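Local structure of 1H-3-hydroxy-4-oxoquinoline 2,4-dioxygenase (Pseudomonas putida, 3IBT) at residues F68-F80 / C98-A110. The protein catalyses the cofactor-independent cleavage of the 3-hydroxy-1H-quinolin-4-one ring by dioxygen, giving N-formylanthranilate and carbon monoxide in oxoquinoline degradation. Residues are numbered along the deposited sequence; the frame is centred on the assembly and turned at random.
Sequences FDSQTLAQDLLAF and CWVNIDVCEQLGA
Ala74 is a knob in a hole formed by Val100, Asp103, Val104 and Gln107, and it joins two helices of the alpha/beta-hydrolase fold, 70-80 and 98-107, one leading into the sheet strand 89-94 and the other following it. The axes of these two helical segments approach to 8.8 Å and cross at -60°, and the nearest backbone approach is at Ala74, whose CA lies 5.3 Å from the CA of Val100. Val100 straddles the neighbouring turn with both methyls: CG1, anti to its own backbone N (chi1 180°), packs on Ala74 N at 3.6 Å, while CG2 is applied to Ser70 O and to Leu73 CB, the latter at 4.0 Å. Leu73 in turn touches Trp30, a probable substrate-binding residue, which places this end of the interface beside the probable substrate site.

Gln107 can be traced outward. Its CB lies 4.2 Å from Leu78 CD1; the extended chain then brings the amide carbon CD near both that methyl and Gln75 NE2, which lie on the same general side of it. At the tip OE1 accepts a weak, bent bond from Gln75 NE2 (3.1 Å, 132°), the two amide planes being nearly coplanar. NE2, the other tip atom, lies against Leu78 CD1 and beside Gln75 NE2, a pair of donors that forms no hydrogen bond. Asp103 reaches the same alanine from the other helix, and its OD1 has a long, weak ion pair with Arg198, while OD2 rests 3.4 Å from Ala74 CB.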
loop_
_atom_site.group_PDB
_atom_site.type_symbol
_atom_site.label_atom_id
_atom_site.label_comp_id
_atom_site.label_asym_id
_atom_site.label_seq_id
_atom_site.Cartn_x
_atom_site.Cartn_y
_atom_site.Cartn_z
ATOM N N PHE A 68 6.209 14.842 7.303
ATOM C CA PHE A 68 4.842 14.988 6.788
ATOM C C PHE A 68 3.876 13.958 7.371
ATOM O O PHE A 68 4.296 12.974 7.990
ATOM C CB PHE A 68 4.843 14.933 5.240
ATOM C CG PHE A 68 5.668 13.800 4.680
ATOM C CD1 PHE A 68 5.138 12.505 4.584
ATOM C CD2 PHE A 68 6.986 14.013 4.280
ATOM C CE1 PHE A 68 5.914 11.435 4.074
ATOM C CE2 PHE A 68 7.768 12.961 3.776
ATOM C CZ PHE A 68 7.231 11.662 3.684
ATOM N N ASP A 69 2.583 14.217 7.178
ATOM C CA ASP A 69 1.512 13.296 7.567
ATOM C C ASP A 69 1.279 12.291 6.433
ATOM O O ASP A 69 1.583 12.559 5.241
ATOM C CB ASP A 69 0.165 14.036 7.775
ATOM C CG ASP A 69 -0.044 14.622 9.207
ATOM O OD1 ASP A 69 0.217 13.954 10.245
ATOM O OD2 ASP A 69 -0.565 15.762 9.292
ATOM N N SER A 70 0.702 11.160 6.833
ATOM C CA SER A 70 0.003 10.219 5.962
ATOM C C SER A 70 -1.125 10.924 5.189
ATOM O O SER A 70 -1.589 10.431 4.136
ATOM C CB SER A 70 -0.572 9.043 6.792
ATOM O OG SER A 70 -1.777 8.532 6.248
ATOM N N GLN A 71 -1.566 12.064 5.730
ATOM C CA GLN A 71 -2.595 12.907 5.085
ATOM C C GLN A 71 -2.085 13.831 3.977
ATOM O O GLN A 71 -2.840 14.144 3.051
ATOM C CB GLN A 71 -3.410 13.694 6.117
ATOM C CG GLN A 71 -4.631 12.935 6.569
ATOM C CD GLN A 71 -5.037 13.288 7.954
ATOM O OE1 GLN A 71 -4.295 13.955 8.693
ATOM N NE2 GLN A 71 -6.233 12.854 8.336
ATOM N N THR A 72 -0.825 14.258 4.074
ATOM C CA THR A 72 -0.225 15.015 2.971
ATOM C C THR A 72 0.116 14.080 1.799
ATOM O O THR A 72 0.142 14.556 0.660
ATOM C CB THR A 72 1.004 15.873 3.381
ATOM O OG1 THR A 72 2.196 15.066 3.379
ATOM C CG2 THR A 72 0.809 16.493 4.767
ATOM N N LEU A 73 0.340 12.765 2.055
ATOM C CA LEU A 73 0.665 11.834 0.949
ATOM C C LEU A 73 -0.531 11.704 0.044
ATOM O O LEU A 73 -0.394 11.745 -1.179
ATOM C CB LEU A 73 1.125 10.472 1.423
ATOM C CG LEU A 73 2.553 10.411 1.944
ATOM C CD1 LEU A 73 2.888 8.978 2.380
ATOM C CD2 LEU A 73 3.503 10.850 0.919
ATOM N N ALA A 74 -1.699 11.563 0.669
ATOM C CA ALA A 74 -3.009 11.792 0.050
ATOM C C ALA A 74 -3.056 13.057 -0.800
ATOM O O ALA A 74 -3.515 13.049 -1.956
ATOM C CB ALA A 74 -4.045 11.932 1.123
ATOM N N GLN A 75 -2.622 14.158 -0.203
ATOM C CA GLN A 75 -2.664 15.419 -0.877
ATOM C C GLN A 75 -1.798 15.399 -2.149
ATOM O O GLN A 75 -2.220 15.872 -3.209
ATOM C CB GLN A 75 -2.228 16.511 0.091
ATOM C CG GLN A 75 -3.284 16.816 1.127
ATOM C CD GLN A 75 -4.484 17.472 0.485
ATOM O OE1 GLN A 75 -4.395 18.715 0.081
ATOM N NE2 GLN A 75 -5.616 16.638 0.345
ATOM N N ASP A 76 -0.591 14.846 -2.012
ATOM C CA ASP A 76 0.269 14.485 -3.134
ATOM C C ASP A 76 -0.535 13.872 -4.295
ATOM O O ASP A 76 -0.633 14.454 -5.390
ATOM C CB ASP A 76 1.346 13.483 -2.659
ATOM C CG ASP A 76 2.323 14.095 -1.664
ATOM O OD1 ASP A 76 2.157 15.530 -1.519
ATOM O OD2 ASP A 76 3.266 13.226 -1.136
ATOM N N LEU A 77 -1.112 12.709 -4.037
ATOM C CA LEU A 77 -1.822 11.988 -5.052
ATOM C C LEU A 77 -3.004 12.773 -5.640
ATOM O O LEU A 77 -3.347 12.574 -6.809
ATOM C CB LEU A 77 -2.307 10.649 -4.485
ATOM C CG LEU A 77 -2.289 9.401 -5.367
ATOM C CD1 LEU A 77 -3.177 8.422 -4.683
ATOM C CD2 LEU A 77 -2.779 9.606 -6.796
ATOM N N LEU A 78 -3.644 13.624 -4.838
ATOM C CA LEU A 78 -4.774 14.421 -5.326
ATOM C C LEU A 78 -4.322 15.548 -6.296
ATOM O O LEU A 78 -5.005 15.910 -7.276
ATOM C CB LEU A 78 -5.551 14.998 -4.151
ATOM C CG LEU A 78 -6.401 14.046 -3.312
ATOM C CD1 LEU A 78 -6.945 14.830 -2.142
ATOM C CD2 LEU A 78 -7.543 13.454 -4.085
ATOM N N ALA A 79 -3.140 16.077 -6.012
ATOM C CA ALA A 79 -2.487 17.022 -6.869
ATOM C C ALA A 79 -1.888 16.282 -8.096
ATOM O O ALA A 79 -1.371 16.929 -9.040
ATOM C CB ALA A 79 -1.424 17.739 -6.075
ATOM N N PHE A 80 -1.958 14.939 -8.082
ATOM C CA PHE A 80 -1.471 14.111 -9.197
ATOM C C PHE A 80 -2.545 13.976 -10.259
ATOM O O PHE A 80 -2.432 14.589 -11.323
ATOM C CB PHE A 80 -1.020 12.733 -8.717
ATOM C CG PHE A 80 0.318 12.348 -9.231
ATOM C CD1 PHE A 80 1.456 13.052 -8.809
ATOM C CD2 PHE A 80 0.453 11.316 -10.160
ATOM C CE1 PHE A 80 2.712 12.725 -9.280
ATOM C CE2 PHE A 80 1.707 10.970 -10.638
ATOM C CZ PHE A 80 2.845 11.683 -10.195
ATOM N N CYS A 98 -2.462 1.843 2.250
ATOM C CA CYS A 98 -3.901 1.801 2.263
ATOM C C CYS A 98 -4.589 2.935 3.018
ATOM O O CYS A 98 -5.592 3.489 2.519
ATOM C CB CYS A 98 -4.326 0.466 2.826
ATOM S SG CYS A 98 -3.516 -0.908 1.901
ATOM N N TRP A 99 -4.084 3.268 4.214
ATOM C CA TRP A 99 -4.487 4.494 4.899
ATOM C C TRP A 99 -4.603 5.668 3.886
ATOM O O TRP A 99 -5.594 6.403 3.919
ATOM C CB TRP A 99 -3.487 4.904 6.003
ATOM C CG TRP A 99 -3.279 3.930 7.062
ATOM C CD1 TRP A 99 -2.200 3.099 7.219
ATOM C CD2 TRP A 99 -4.174 3.656 8.146
ATOM N NE1 TRP A 99 -2.388 2.305 8.326
ATOM C CE2 TRP A 99 -3.593 2.613 8.908
ATOM C CE3 TRP A 99 -5.438 4.154 8.519
ATOM C CZ2 TRP A 99 -4.214 2.075 10.040
ATOM C CZ3 TRP A 99 -6.065 3.609 9.661
ATOM C CH2 TRP A 99 -5.447 2.581 10.404
ATOM N N VAL A 100 -3.607 5.850 3.008
ATOM C CA VAL A 100 -3.689 6.877 1.936
ATOM C C VAL A 100 -4.844 6.608 0.926
ATOM O O VAL A 100 -5.661 7.472 0.637
ATOM C CB VAL A 100 -2.317 7.006 1.176
ATOM C CG1 VAL A 100 -2.374 8.046 0.075
ATOM C CG2 VAL A 100 -1.155 7.267 2.162
ATOM N N ASN A 101 -4.888 5.387 0.406
ATOM C CA ASN A 101 -5.968 4.914 -0.445
ATOM C C ASN A 101 -7.369 5.281 0.096
ATOM O O ASN A 101 -8.154 5.971 -0.587
ATOM C CB ASN A 101 -5.826 3.398 -0.591
ATOM C CG ASN A 101 -6.736 2.816 -1.646
ATOM O OD1 ASN A 101 -7.737 3.433 -2.046
ATOM N ND2 ASN A 101 -6.405 1.604 -2.104
ATOM N N ILE A 102 -7.670 4.851 1.324
ATOM C CA ILE A 102 -8.973 5.119 1.894
ATOM C C ILE A 102 -9.228 6.603 2.114
ATOM O O ILE A 102 -10.362 7.076 1.994
ATOM C CB ILE A 102 -9.196 4.296 3.161
ATOM C CG1 ILE A 102 -9.129 2.835 2.774
ATOM C CG2 ILE A 102 -10.571 4.531 3.757
ATOM C CD1 ILE A 102 -10.113 2.455 1.714
ATOM N N ASP A 103 -8.175 7.350 2.412
ATOM C CA ASP A 103 -8.321 8.795 2.571
ATOM C C ASP A 103 -8.859 9.410 1.275
ATOM O O ASP A 103 -9.710 10.311 1.285
ATOM C CB ASP A 103 -6.992 9.453 2.948
ATOM C CG ASP A 103 -7.189 10.769 3.718
ATOM O OD1 ASP A 103 -8.040 10.794 4.640
ATOM O OD2 ASP A 103 -6.505 11.782 3.429
ATOM N N VAL A 104 -8.375 8.894 0.152
ATOM C CA VAL A 104 -8.723 9.481 -1.122
ATOM C C VAL A 104 -10.135 9.058 -1.460
ATOM O O VAL A 104 -10.920 9.875 -1.920
ATOM C CB VAL A 104 -7.711 9.125 -2.194
ATOM C CG1 VAL A 104 -8.237 9.473 -3.549
ATOM C CG2 VAL A 104 -6.415 9.843 -1.919
ATOM N N CYS A 105 -10.477 7.808 -1.173
ATOM C CA CYS A 105 -11.853 7.364 -1.363
ATOM C C CYS A 105 -12.795 8.226 -0.561
ATOM O O CYS A 105 -13.952 8.395 -0.936
ATOM C CB CYS A 105 -12.031 5.918 -0.949
ATOM S SG CYS A 105 -11.439 4.717 -2.160
ATOM N N GLU A 106 -12.288 8.769 0.546
ATOM C CA GLU A 106 -13.088 9.618 1.424
ATOM C C GLU A 106 -13.058 11.077 0.984
ATOM O O GLU A 106 -14.051 11.787 1.169
ATOM C CB GLU A 106 -12.636 9.508 2.886
ATOM C CG GLU A 106 -13.668 10.031 3.930
ATOM C CD GLU A 106 -13.063 10.329 5.320
ATOM O OE1 GLU A 106 -11.967 9.806 5.621
ATOM O OE2 GLU A 106 -13.682 11.077 6.125
ATOM N N GLN A 107 -11.930 11.523 0.415
ATOM C CA GLN A 107 -11.770 12.930 0.012
ATOM C C GLN A 107 -12.559 13.212 -1.247
ATOM O O GLN A 107 -13.379 14.115 -1.263
ATOM C CB GLN A 107 -10.296 13.341 -0.126
ATOM C CG GLN A 107 -9.601 13.734 1.221
ATOM C CD GLN A 107 -8.329 14.600 1.041
ATOM O OE1 GLN A 107 -7.256 14.273 1.569
ATOM N NE2 GLN A 107 -8.454 15.698 0.287
ATOM N N LEU A 108 -12.313 12.424 -2.288
ATOM C CA LEU A 108 -13.163 12.356 -3.493
ATOM C C LEU A 108 -14.467 11.599 -3.212
ATOM O O LEU A 108 -14.643 11.065 -2.106
ATOM C CB LEU A 108 -12.406 11.616 -4.577
ATOM C CG LEU A 108 -11.294 12.279 -5.403
ATOM C CD1 LEU A 108 -10.380 13.256 -4.642
ATOM C CD2 LEU A 108 -10.474 11.165 -6.018
ATOM N N GLY A 109 -15.372 11.521 -4.195
ATOM C CA GLY A 109 -16.630 10.769 -3.990
ATOM C C GLY A 109 -16.464 9.288 -3.570
ATOM O O GLY A 109 -15.356 8.762 -3.549
ATOM N N ALA A 110 -17.556 8.620 -3.207
ATOM C CA ALA A 110 -17.629 7.185 -3.438
ATOM C C ALA A 110 -18.150 7.085 -4.853
ATOM O O ALA A 110 -17.609 6.379 -5.690
ATOM C CB ALA A 110 -18.580 6.535 -2.500
#